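Local atomic coordinates of nickel-dependent hydrogenase large subunit (Allochromatium vinosum, PDB entry 3MYR), a protein that carries the nickel-iron active centre of a heterodimeric [NiFe] hydrogenase, which oxidises molecular hydrogen and passes the electrons to an acceptor. Residues Ser224-Asp227 with Ala233-Ala236; Pro85-Leu90 with Ile452-Ser457; Gly515-Arg520 with Ala529-His534; Tyr424-Arg429 with Ile549-Pro554. All blocks are in the same frame, centred on the assembly; numbering follows the deposited sequence.

In the fold
Residues 85-90 open interaction 2 at the start of helix 86-112. Interaction 1 comes next and closes a small loop within the connection between helices 203-209 and 236-265; it opens and closes between the two segments of interaction 2. The first turn of helix 426-456 opens interaction 4, and its last turn closes interaction 2 at 452-457, so these two cross along the chain. Interaction 3 ties the loop after helix 509-514 to the end of helix 525-531 and lies wholly within the loop of interaction 4, which closes at 549-554, at the end of helix 543-551. Interactions 1 and 2 touch, as do 3 and 4. The centres of interactions 1 and 3 are about 50 Å apart.

Interaction 1 of 4, residues Ser224-Asp227 with Ala233-Ala236; sequences SPID and ALNA
Leu234 N donates to Pro225 O at 3.0 Å, nearly straight at 170°. The return bond runs from Asp227 N to Leu234 O, also 3.0 Å, but it is more bent at 144°. Leu234 thus links to the residues before and after Ile226, which is the hydrogen-bond pattern of a single parallel beta bridge. No regular strand forms around it. Ile226 adds a CA-H...O contact to the same carbonyl, with Ile226 CA 3.6 Å from Leu234 O.

The bridge ties two parts of the loop between helices 203-209 and 236-265. Asn235, right after it, is the N-cap residue of helix 236-265, so the bridge lies just ahead of that helix. The methyl of Ala233 points at the other segment and lies 3.5 Å from Asp227 N. On Leu234, CG stands anti to the carbonyl carbon (chi1 -84°). The branch CD2 then reaches Ser224 OG at 3.6 Å and Ile226 CG1 at 4.0 Å.

Asp227 OD1 accepts from Asp229 N within the loop. The small subunit borders the contact: its Lys209 donates to Ile226 O, and its Phe203 packs on Pro225. Leu234 also rests on Ile207 and Phe208 of helix 203-209, while Ile226, whose CB points away from the other segment, also packs on Leu451 and Val455 of helix 426-456.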
loop_
_atom_site.group_PDB
_atom_site.type_symbol
_atom_site.label_atom_id
_atom_site.label_comp_id
_atom_site.label_asym_id
_atom_site.label_seq_id
_atom_site.Cartn_x
_atom_site.Cartn_y
_atom_site.Cartn_z
ATOM N N SER B 224 6.771 -18.733 10.146
ATOM C CA SER B 224 6.296 -20.010 9.570
ATOM C C SER B 224 7.381 -21.098 9.610
ATOM O O SER B 224 8.347 -21.011 8.886
ATOM C CB SER B 224 6.016 -19.750 8.105
ATOM O OG SER B 224 7.167 -19.189 7.469
ATOM N N PRO B 225 7.205 -22.150 10.414
ATOM C CA PRO B 225 8.286 -23.143 10.451
ATOM C C PRO B 225 8.176 -24.124 9.289
ATOM O O PRO B 225 7.148 -24.148 8.570
ATOM C CB PRO B 225 8.055 -23.878 11.812
ATOM C CG PRO B 225 6.559 -23.670 12.081
ATOM C CD PRO B 225 6.112 -22.430 11.358
ATOM N N ILE B 226 9.245 -24.896 9.084
ATOM C CA ILE B 226 9.316 -25.869 7.992
ATOM C C ILE B 226 9.435 -27.228 8.662
ATOM O O ILE B 226 10.297 -27.433 9.559
ATOM C CB ILE B 226 10.578 -25.615 7.122
ATOM C CG1 ILE B 226 10.478 -24.243 6.383
ATOM C CG2 ILE B 226 10.752 -26.757 6.165
ATOM C CD1 ILE B 226 11.842 -23.739 5.813
ATOM N N ASP B 227 8.521 -28.125 8.346
ATOM C CA ASP B 227 8.672 -29.521 8.820
ATOM C C ASP B 227 7.907 -30.362 7.820
ATOM O O ASP B 227 6.662 -30.351 7.759
ATOM C CB ASP B 227 8.035 -29.690 10.208
ATOM C CG ASP B 227 8.263 -31.143 10.804
ATOM O OD1 ASP B 227 8.407 -32.140 10.055
ATOM O OD2 ASP B 227 8.194 -31.300 12.027
ATOM N N ALA B 233 2.948 -27.151 9.423
ATOM C CA ALA B 233 4.177 -26.469 9.035
ATOM C C ALA B 233 4.281 -26.475 7.508
ATOM O O ALA B 233 3.562 -27.178 6.832
ATOM C CB ALA B 233 5.417 -27.195 9.615
ATOM N N LEU B 234 5.236 -25.730 6.974
ATOM C CA LEU B 234 5.489 -25.772 5.522
ATOM C C LEU B 234 6.045 -27.138 5.197
ATOM O O LEU B 234 7.039 -27.550 5.812
ATOM C CB LEU B 234 6.532 -24.763 5.174
ATOM C CG LEU B 234 6.173 -23.312 4.932
ATOM C CD1 LEU B 234 4.677 -22.864 4.648
ATOM C CD2 LEU B 234 7.122 -22.240 5.515
ATOM N N ASN B 235 5.414 -27.837 4.253
ATOM C CA ASN B 235 5.760 -29.213 3.904
ATOM C C ASN B 235 5.655 -29.311 2.353
ATOM O O ASN B 235 5.537 -28.252 1.659
ATOM C CB ASN B 235 4.849 -30.221 4.629
ATOM C CG ASN B 235 3.361 -29.960 4.386
ATOM O OD1 ASN B 235 2.500 -30.247 5.234
ATOM N ND2 ASN B 235 3.065 -29.364 3.262
ATOM N N ALA B 236 5.767 -30.508 1.782
ATOM C CA ALA B 236 5.804 -30.628 0.301
ATOM C C ALA B 236 4.527 -30.101 -0.364
ATOM O O ALA B 236 4.582 -29.455 -1.410
ATOM C CB ALA B 236 6.041 -32.090 -0.121
#

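Interaction 2 of 4, residues Pro85-Leu90 with Ile452-Ser457; sequences PLNAQL and IANVKS
Asn454 and Asn87 meet through their side-chain amides, whose planes are 66° apart. Asn454 has the larger area buried here. Its CB points at the opposite helix and lies 3.6 Å from Asn87 OD1. With CG anti to its backbone N (chi1 -169°), the Asn454 amide reaches across to the first turn of helix 86-112. Asn87 OD1 and Asn454 OD1 are 2.7 Å apart.

Leu86 is the third partner. Its CD2 branch lies 4.0 Å from Asn454 CG. Beside the amides, Val455 CG2 comes to 4.2 Å from Asn87 ND2. The axes of helical segments 86-90 and 452-456 run nearly antiparallel (160°) and approach to 10.3 Å. The contact joins the N-terminal end of helix 86-112 to the C-terminal end of helix 426-456, where Ser457 OG donates to Asn454 O.

Asn87 ND2 donates to the carbonyls of Asp459 and Lys461, just beyond the second helix. These bonds fix the rotation of the Asn87 amide. With ND2 committed to two carbonyls, Asn87 probably offers its oxygen, an acceptor, toward the Asn454 amide.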
loop_
_atom_site.group_PDB
_atom_site.type_symbol
_atom_site.label_atom_id
_atom_site.label_comp_id
_atom_site.label_asym_id
_atom_site.label_seq_id
_atom_site.Cartn_x
_atom_site.Cartn_y
_atom_site.Cartn_z
ATOM N N PRO B 85 18.652 -16.934 9.879
ATOM C CA PRO B 85 18.932 -18.185 9.153
ATOM C C PRO B 85 18.625 -18.055 7.666
ATOM O O PRO B 85 17.716 -17.294 7.250
ATOM C CB PRO B 85 17.949 -19.201 9.773
ATOM C CG PRO B 85 17.292 -18.494 10.958
ATOM C CD PRO B 85 17.444 -17.007 10.719
ATOM N N LEU B 86 19.307 -18.848 6.848
ATOM C CA LEU B 86 19.171 -18.710 5.383
ATOM C C LEU B 86 17.682 -18.843 4.960
ATOM O O LEU B 86 17.212 -18.099 4.092
ATOM C CB LEU B 86 20.017 -19.760 4.660
ATOM C CG LEU B 86 19.979 -19.732 3.129
ATOM C CD1 LEU B 86 20.311 -18.347 2.537
ATOM C CD2 LEU B 86 21.054 -20.753 2.611
ATOM N N ASN B 87 16.959 -19.812 5.526
ATOM C CA ASN B 87 15.596 -20.073 5.011
ATOM C C ASN B 87 14.756 -18.838 5.290
ATOM O O ASN B 87 13.901 -18.472 4.487
ATOM C CB ASN B 87 14.937 -21.243 5.730
ATOM C CG ASN B 87 15.537 -22.561 5.353
ATOM O OD1 ASN B 87 16.048 -22.723 4.246
ATOM N ND2 ASN B 87 15.498 -23.544 6.297
ATOM N N ALA B 88 15.006 -18.156 6.420
ATOM C CA ALA B 88 14.220 -16.961 6.698
ATOM C C ALA B 88 14.500 -15.888 5.637
ATOM O O ALA B 88 13.600 -15.138 5.201
ATOM C CB ALA B 88 14.520 -16.425 8.121
ATOM N N GLN B 89 15.765 -15.753 5.273
ATOM C CA GLN B 89 16.152 -14.726 4.344
ATOM C C GLN B 89 15.561 -14.993 2.955
ATOM O O GLN B 89 15.044 -14.081 2.314
ATOM C CB GLN B 89 17.695 -14.585 4.276
ATOM C CG GLN B 89 18.099 -13.284 3.531
ATOM C CD GLN B 89 17.961 -12.008 4.412
ATOM O OE1 GLN B 89 18.936 -11.541 5.010
ATOM N NE2 GLN B 89 16.786 -11.421 4.425
ATOM N N LEU B 90 15.557 -16.255 2.523
ATOM C CA LEU B 90 14.941 -16.652 1.246
ATOM C C LEU B 90 13.451 -16.431 1.255
ATOM O O LEU B 90 12.848 -15.982 0.254
ATOM C CB LEU B 90 15.174 -18.123 0.959
ATOM C CG LEU B 90 16.487 -18.501 0.232
ATOM C CD1 LEU B 90 17.312 -17.479 -0.487
ATOM C CD2 LEU B 90 17.205 -19.628 0.753
ATOM N N ILE B 452 14.199 -24.794 -1.397
ATOM C CA ILE B 452 13.996 -26.233 -1.492
ATOM C C ILE B 452 15.342 -26.968 -1.283
ATOM O O ILE B 452 15.414 -27.944 -0.495
ATOM C CB ILE B 452 13.417 -26.661 -2.853
ATOM C CG1 ILE B 452 12.018 -26.063 -3.080
ATOM C CG2 ILE B 452 13.243 -28.214 -2.909
ATOM C CD1 ILE B 452 11.099 -26.276 -1.898
ATOM N N ALA B 453 16.411 -26.452 -1.898
ATOM C CA ALA B 453 17.702 -27.161 -1.798
ATOM C C ALA B 453 18.192 -27.087 -0.384
ATOM O O ALA B 453 18.773 -28.054 0.105
ATOM C CB ALA B 453 18.738 -26.585 -2.766
ATOM N N ASN B 454 17.969 -25.946 0.283
ATOM C CA ASN B 454 18.477 -25.800 1.622
ATOM C C ASN B 454 17.721 -26.741 2.562
ATOM O O ASN B 454 18.335 -27.421 3.395
ATOM C CB ASN B 454 18.399 -24.356 2.130
ATOM C CG ASN B 454 19.169 -24.158 3.421
ATOM O OD1 ASN B 454 18.635 -23.582 4.413
ATOM N ND2 ASN B 454 20.471 -24.559 3.413
ATOM N N VAL B 455 16.393 -26.817 2.383
ATOM C CA VAL B 455 15.579 -27.718 3.194
ATOM C C VAL B 455 15.955 -29.191 2.937
ATOM O O VAL B 455 16.224 -29.945 3.888
ATOM C CB VAL B 455 14.099 -27.492 2.925
ATOM C CG1 VAL B 455 13.265 -28.634 3.506
ATOM C CG2 VAL B 455 13.678 -26.163 3.513
ATOM N N LYS B 456 16.051 -29.564 1.657
ATOM C CA LYS B 456 16.508 -30.887 1.241
ATOM C C LYS B 456 17.882 -31.308 1.859
ATOM O O LYS B 456 18.049 -32.422 2.312
ATOM C CB LYS B 456 16.483 -31.033 -0.306
ATOM C CG LYS B 456 16.879 -32.400 -0.726
ATOM C CD LYS B 456 16.653 -32.651 -2.233
ATOM C CE LYS B 456 17.139 -34.081 -2.513
ATOM N NZ LYS B 456 16.707 -34.533 -3.841
ATOM N N SER B 457 18.810 -30.369 2.013
ATOM C CA SER B 457 20.107 -30.714 2.571
ATOM C C SER B 457 20.082 -30.841 4.130
ATOM O O SER B 457 21.143 -30.989 4.768
ATOM C CB SER B 457 21.107 -29.617 2.143
ATOM O OG SER B 457 20.945 -28.442 2.964
#

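Interaction 3 of 4, residues Gly515-Arg520 with Ala529-His534; sequences GPRDGR and ALQDNH
Arg517 and Gln531 meet only through the ends of long side chains. Their CA atoms are the nearest pair across the segments, yet they are 13.1 Å apart. The two chains come from opposite directions; Arg517 is extended from CG to NE, and Gln531 beyond CG. They meet where Arg517 NH2 donates to Gln531 OE1. The distance is short, 2.7 Å, but the bond is weak, with an angle of 125° at the hydrogen. Gln531 OE1 lies at the edge of the guanidinium, near its plane, and the amide and guanidinium planes are 54° apart.

The contact links the loop after helix 509-514 to the end of helix 525-531, beside strand 27-35, which both side chains touch. That strand takes part directly: Ala31 O accepts from Arg517 NH1, and Gln531 OE1 has two donors, Ala31 N and, more weakly, Arg517 NH2. Arg517 NH1 also forms a salt bridge with Glu527, and Tyr32 makes a cation-pi contact with the arginine.

The loop next to Arg517 is shaped by an Asx turn. Asp518 OD1 accepts from Arg520 N at 2.9 Å, and this donor comes from above the carboxylate plane. Asp518 OD2 forms a salt bridge with Arg380 NE and accepts a hydrogen bond from Gln522 NE2.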
loop_
_atom_site.group_PDB
_atom_site.type_symbol
_atom_site.label_atom_id
_atom_site.label_comp_id
_atom_site.label_asym_id
_atom_site.label_seq_id
_atom_site.Cartn_x
_atom_site.Cartn_y
_atom_site.Cartn_z
ATOM N N GLY B 515 7.366 14.971 -0.895
ATOM C CA GLY B 515 7.573 15.904 0.219
ATOM C C GLY B 515 7.749 17.315 -0.332
ATOM O O GLY B 515 8.049 17.499 -1.521
ATOM N N PRO B 516 7.554 18.330 0.513
ATOM C CA PRO B 516 7.471 19.680 -0.065
ATOM C C PRO B 516 8.854 20.325 -0.149
ATOM O O PRO B 516 9.901 19.631 -0.085
ATOM C CB PRO B 516 6.565 20.433 0.949
ATOM C CG PRO B 516 7.058 19.837 2.293
ATOM C CD PRO B 516 7.226 18.311 1.965
ATOM N N ARG B 517 8.853 21.642 -0.312
ATOM C CA ARG B 517 10.088 22.429 -0.410
ATOM C C ARG B 517 10.837 22.468 0.900
ATOM O O ARG B 517 10.240 22.250 1.949
ATOM C CB ARG B 517 9.788 23.833 -0.865
ATOM C CG ARG B 517 9.487 23.951 -2.358
ATOM C CD ARG B 517 8.608 25.212 -2.690
ATOM N NE ARG B 517 8.455 25.426 -4.157
ATOM C CZ ARG B 517 7.671 24.695 -4.970
ATOM N NH1 ARG B 517 6.913 23.725 -4.479
ATOM N NH2 ARG B 517 7.614 24.953 -6.292
ATOM N N ASP B 518 12.140 22.788 0.815
ATOM C CA ASP B 518 13.027 22.925 1.970
ATOM C C ASP B 518 13.382 24.406 2.141
ATOM O O ASP B 518 12.736 25.271 1.549
ATOM C CB ASP B 518 14.316 22.061 1.816
ATOM C CG ASP B 518 15.182 22.494 0.623
ATOM O OD1 ASP B 518 15.049 23.652 0.145
ATOM O OD2 ASP B 518 15.944 21.655 0.091
ATOM N N GLY B 519 14.348 24.713 2.997
ATOM C CA GLY B 519 14.665 26.139 3.302
ATOM C C GLY B 519 15.282 26.948 2.168
ATOM O O GLY B 519 15.317 28.172 2.241
ATOM N N ARG B 520 15.784 26.261 1.135
ATOM C CA ARG B 520 16.409 26.917 -0.025
ATOM C C ARG B 520 15.357 27.064 -1.136
ATOM O O ARG B 520 15.707 27.376 -2.275
ATOM C CB ARG B 520 17.625 26.097 -0.556
ATOM C CG ARG B 520 18.885 25.943 0.380
ATOM C CD ARG B 520 18.532 25.478 1.878
ATOM N NE ARG B 520 18.971 24.099 2.228
ATOM C CZ ARG B 520 18.360 23.222 3.057
ATOM N NH1 ARG B 520 18.907 22.011 3.157
ATOM N NH2 ARG B 520 17.205 23.496 3.733
ATOM N N ALA B 529 8.756 17.640 -11.035
ATOM C CA ALA B 529 8.273 16.892 -12.210
ATOM C C ALA B 529 7.176 17.687 -12.973
ATOM O O ALA B 529 7.195 17.737 -14.199
ATOM C CB ALA B 529 7.738 15.522 -11.782
ATOM N N LEU B 530 6.166 18.175 -12.259
ATOM C CA LEU B 530 5.143 19.012 -12.828
ATOM C C LEU B 530 5.706 20.306 -13.386
ATOM O O LEU B 530 5.156 20.830 -14.381
ATOM C CB LEU B 530 4.081 19.346 -11.781
ATOM C CG LEU B 530 3.281 18.044 -11.373
ATOM C CD1 LEU B 530 2.169 18.389 -10.369
ATOM C CD2 LEU B 530 2.676 17.339 -12.621
ATOM N N GLN B 531 6.769 20.844 -12.746
ATOM C CA GLN B 531 7.382 22.047 -13.249
ATOM C C GLN B 531 8.187 21.745 -14.523
ATOM O O GLN B 531 8.580 22.658 -15.194
ATOM C CB GLN B 531 8.244 22.747 -12.188
ATOM C CG GLN B 531 7.334 23.301 -11.102
ATOM C CD GLN B 531 8.033 23.717 -9.815
ATOM O OE1 GLN B 531 7.364 24.021 -8.826
ATOM N NE2 GLN B 531 9.362 23.747 -9.822
ATOM N N ASP B 532 8.419 20.468 -14.854
ATOM C CA ASP B 532 9.235 20.116 -16.041
ATOM C C ASP B 532 8.344 19.863 -17.311
ATOM O O ASP B 532 7.784 18.762 -17.524
ATOM C CB ASP B 532 10.155 18.917 -15.699
ATOM C CG ASP B 532 10.781 18.272 -16.935
ATOM O OD1 ASP B 532 11.064 17.044 -16.915
ATOM O OD2 ASP B 532 11.044 18.994 -17.924
ATOM N N ASN B 533 8.155 20.903 -18.108
ATOM C CA ASN B 533 7.556 20.739 -19.444
ATOM C C ASN B 533 6.080 20.286 -19.440
ATOM O O ASN B 533 5.660 19.433 -20.227
ATOM C CB ASN B 533 8.458 19.807 -20.286
ATOM C CG ASN B 533 8.153 19.870 -21.810
ATOM O OD1 ASN B 533 8.548 18.973 -22.597
ATOM N ND2 ASN B 533 7.439 20.906 -22.223
ATOM N N HIS B 534 5.278 20.805 -18.511
ATOM C CA HIS B 534 3.841 20.472 -18.533
ATOM C C HIS B 534 2.949 21.611 -18.977
ATOM O O HIS B 534 3.031 22.672 -18.426
ATOM C CB HIS B 534 3.351 19.975 -17.154
ATOM C CG HIS B 534 3.893 18.621 -16.780
ATOM N ND1 HIS B 534 3.079 17.515 -16.588
ATOM C CD2 HIS B 534 5.166 18.177 -16.652
ATOM C CE1 HIS B 534 3.831 16.437 -16.383
ATOM N NE2 HIS B 534 5.096 16.808 -16.413
#

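Interaction 4 of 4, residues Tyr424-Arg429 with Ile549-Pro554; sequences YSTLGR and IHSFDP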
loop_
_atom_site.group_PDB
_atom_site.type_symbol
_atom_site.label_atom_id
_atom_site.label_comp_id
_atom_site.label_asym_id
_atom_site.label_seq_id
_atom_site.Cartn_x
_atom_site.Cartn_y
_atom_site.Cartn_z
ATOM N N TYR B 424 14.451 9.654 -18.266
ATOM C CA TYR B 424 14.245 10.691 -17.241
ATOM C C TYR B 424 12.940 11.435 -17.474
ATOM O O TYR B 424 12.934 12.538 -18.019
ATOM C CB TYR B 424 15.399 11.649 -17.276
ATOM C CG TYR B 424 16.694 10.937 -17.017
ATOM C CD1 TYR B 424 17.568 10.640 -18.060
ATOM C CD2 TYR B 424 17.079 10.615 -15.728
ATOM C CE1 TYR B 424 18.799 10.026 -17.824
ATOM C CE2 TYR B 424 18.336 10.058 -15.475
ATOM C CZ TYR B 424 19.153 9.712 -16.507
ATOM O OH TYR B 424 20.370 9.145 -16.225
ATOM N N SER B 425 11.830 10.753 -17.195
ATOM C CA SER B 425 10.543 11.252 -17.638
ATOM C C SER B 425 9.408 10.435 -17.023
ATOM O O SER B 425 9.631 9.364 -16.476
ATOM C CB SER B 425 10.471 11.164 -19.160
ATOM O OG SER B 425 10.269 9.813 -19.585
ATOM N N THR B 426 8.192 10.927 -17.151
ATOM C CA THR B 426 7.016 10.228 -16.735
ATOM C C THR B 426 6.902 8.884 -17.473
ATOM O O THR B 426 6.587 7.847 -16.864
ATOM C CB THR B 426 5.806 11.118 -17.068
ATOM O OG1 THR B 426 5.811 12.260 -16.209
ATOM C CG2 THR B 426 4.447 10.337 -16.982
ATOM N N LEU B 427 7.176 8.887 -18.777
ATOM C CA LEU B 427 7.145 7.613 -19.505
ATOM C C LEU B 427 8.223 6.666 -18.967
ATOM O O LEU B 427 7.978 5.487 -18.898
ATOM C CB LEU B 427 7.498 7.814 -20.965
ATOM C CG LEU B 427 6.735 7.039 -22.043
ATOM C CD1 LEU B 427 7.443 6.899 -23.422
ATOM C CD2 LEU B 427 6.052 5.800 -21.696
ATOM N N GLY B 428 9.457 7.153 -18.819
ATOM C CA GLY B 428 10.544 6.249 -18.445
ATOM C C GLY B 428 10.282 5.629 -17.054
ATOM O O GLY B 428 10.588 4.490 -16.801
ATOM N N ARG B 429 9.667 6.386 -16.162
ATOM C CA ARG B 429 9.394 5.926 -14.800
ATOM C C ARG B 429 8.369 4.788 -14.895
ATOM O O ARG B 429 8.497 3.789 -14.216
ATOM C CB ARG B 429 8.785 7.102 -14.022
ATOM C CG ARG B 429 8.645 6.952 -12.549
ATOM C CD ARG B 429 8.150 8.271 -11.915
ATOM N NE ARG B 429 9.183 9.315 -12.000
ATOM C CZ ARG B 429 9.089 10.468 -12.674
ATOM N NH1 ARG B 429 7.991 10.816 -13.366
ATOM N NH2 ARG B 429 10.122 11.302 -12.673
ATOM N N ILE B 549 1.800 12.611 -11.868
ATOM C CA ILE B 549 1.734 12.297 -10.416
ATOM C C ILE B 549 1.568 10.753 -10.246
ATOM O O ILE B 549 2.275 10.144 -9.475
ATOM C CB ILE B 549 0.631 13.135 -9.682
ATOM C CG1 ILE B 549 1.013 14.637 -9.562
ATOM C CG2 ILE B 549 0.302 12.588 -8.286
ATOM C CD1 ILE B 549 2.367 14.942 -8.977
ATOM N N HIS B 550 0.675 10.130 -11.015
ATOM C CA HIS B 550 0.421 8.684 -10.859
ATOM C C HIS B 550 1.669 7.890 -11.247
ATOM O O HIS B 550 1.916 6.811 -10.710
ATOM C CB HIS B 550 -0.747 8.227 -11.728
ATOM C CG HIS B 550 -2.085 8.675 -11.229
ATOM N ND1 HIS B 550 -3.120 9.024 -12.078
ATOM C CD2 HIS B 550 -2.585 8.767 -9.970
ATOM C CE1 HIS B 550 -4.193 9.313 -11.358
ATOM N NE2 HIS B 550 -3.894 9.169 -10.079
ATOM N N SER B 551 2.502 8.430 -12.143
ATOM C CA SER B 551 3.699 7.670 -12.525
ATOM C C SER B 551 4.643 7.453 -11.343
ATOM O O SER B 551 5.467 6.562 -11.416
ATOM C CB SER B 551 4.478 8.329 -13.687
ATOM O OG SER B 551 5.126 9.554 -13.286
ATOM N N PHE B 552 4.598 8.310 -10.320
ATOM C CA PHE B 552 5.381 8.077 -9.074
ATOM C C PHE B 552 4.742 7.068 -8.118
ATOM O O PHE B 552 5.347 6.730 -7.094
ATOM C CB PHE B 552 5.600 9.413 -8.279
ATOM C CG PHE B 552 6.567 10.356 -8.921
ATOM C CD1 PHE B 552 7.914 10.301 -8.596
ATOM C CD2 PHE B 552 6.115 11.388 -9.767
ATOM C CE1 PHE B 552 8.844 11.196 -9.124
ATOM C CE2 PHE B 552 7.040 12.298 -10.329
ATOM C CZ PHE B 552 8.388 12.220 -10.011
ATOM N N ASP B 553 3.513 6.628 -8.424
ATOM C CA ASP B 553 2.781 5.672 -7.589
ATOM C C ASP B 553 2.696 6.243 -6.139
ATOM O O ASP B 553 3.171 5.622 -5.196
ATOM C CB ASP B 553 3.566 4.324 -7.628
ATOM C CG ASP B 553 2.793 3.120 -7.031
ATOM O OD1 ASP B 553 3.420 2.019 -6.987
ATOM O OD2 ASP B 553 1.647 3.260 -6.518
ATOM N N PRO B 554 2.102 7.433 -5.954
ATOM C CA PRO B 554 2.105 8.053 -4.608
ATOM C C PRO B 554 1.376 7.222 -3.549
ATOM O O PRO B 554 0.362 6.590 -3.831
ATOM C CB PRO B 554 1.336 9.368 -4.798
ATOM C CG PRO B 554 1.357 9.644 -6.312
ATOM C CD PRO B 554 1.452 8.288 -6.965
#
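The Arg429 guanidinium lies flat on the Phe552 ring, with centres 3.7 Å apart and planes at 16°. This is a stacked cation-pi pair. Phe552 CZ sits over the centre of one guanidinium face. Ser425 O lies over the opposite face, offset toward the rim. At the edge, in plane, is Ser551 OG, which accepts from Arg429 NH1 at 3.1 Å.

The contact joins the first turn of helix 426-456 to the C-terminal end of helix 543-551, deep in the subunit. Ser425 is the N-cap residue of helix 426-456: its OG accepts from Gly428 N at 2.9 Å. Phe552 lies about 9 Å from the nickel-iron centre, side chain to cofactor, and its ring also meets Tyr526.

The extended chi1 and chi2 of Arg429 bring CD over the ring, and the bend at chi3 (-69°) turns the guanidinium onto its face. Arg429 CD is 4.0 Å from the Phe552 ring centroid, a CH-pi contact. Glu387 forms a salt bridge with Arg429 NE, and Gly275 O takes a hydrogen bond from NH2. The carboxylate of Glu387 probably offsets the buried charge. Thr426 CG2 packs 3.8 Å from Ser551 OG, and that hydroxyl also bonds to Thr548 O.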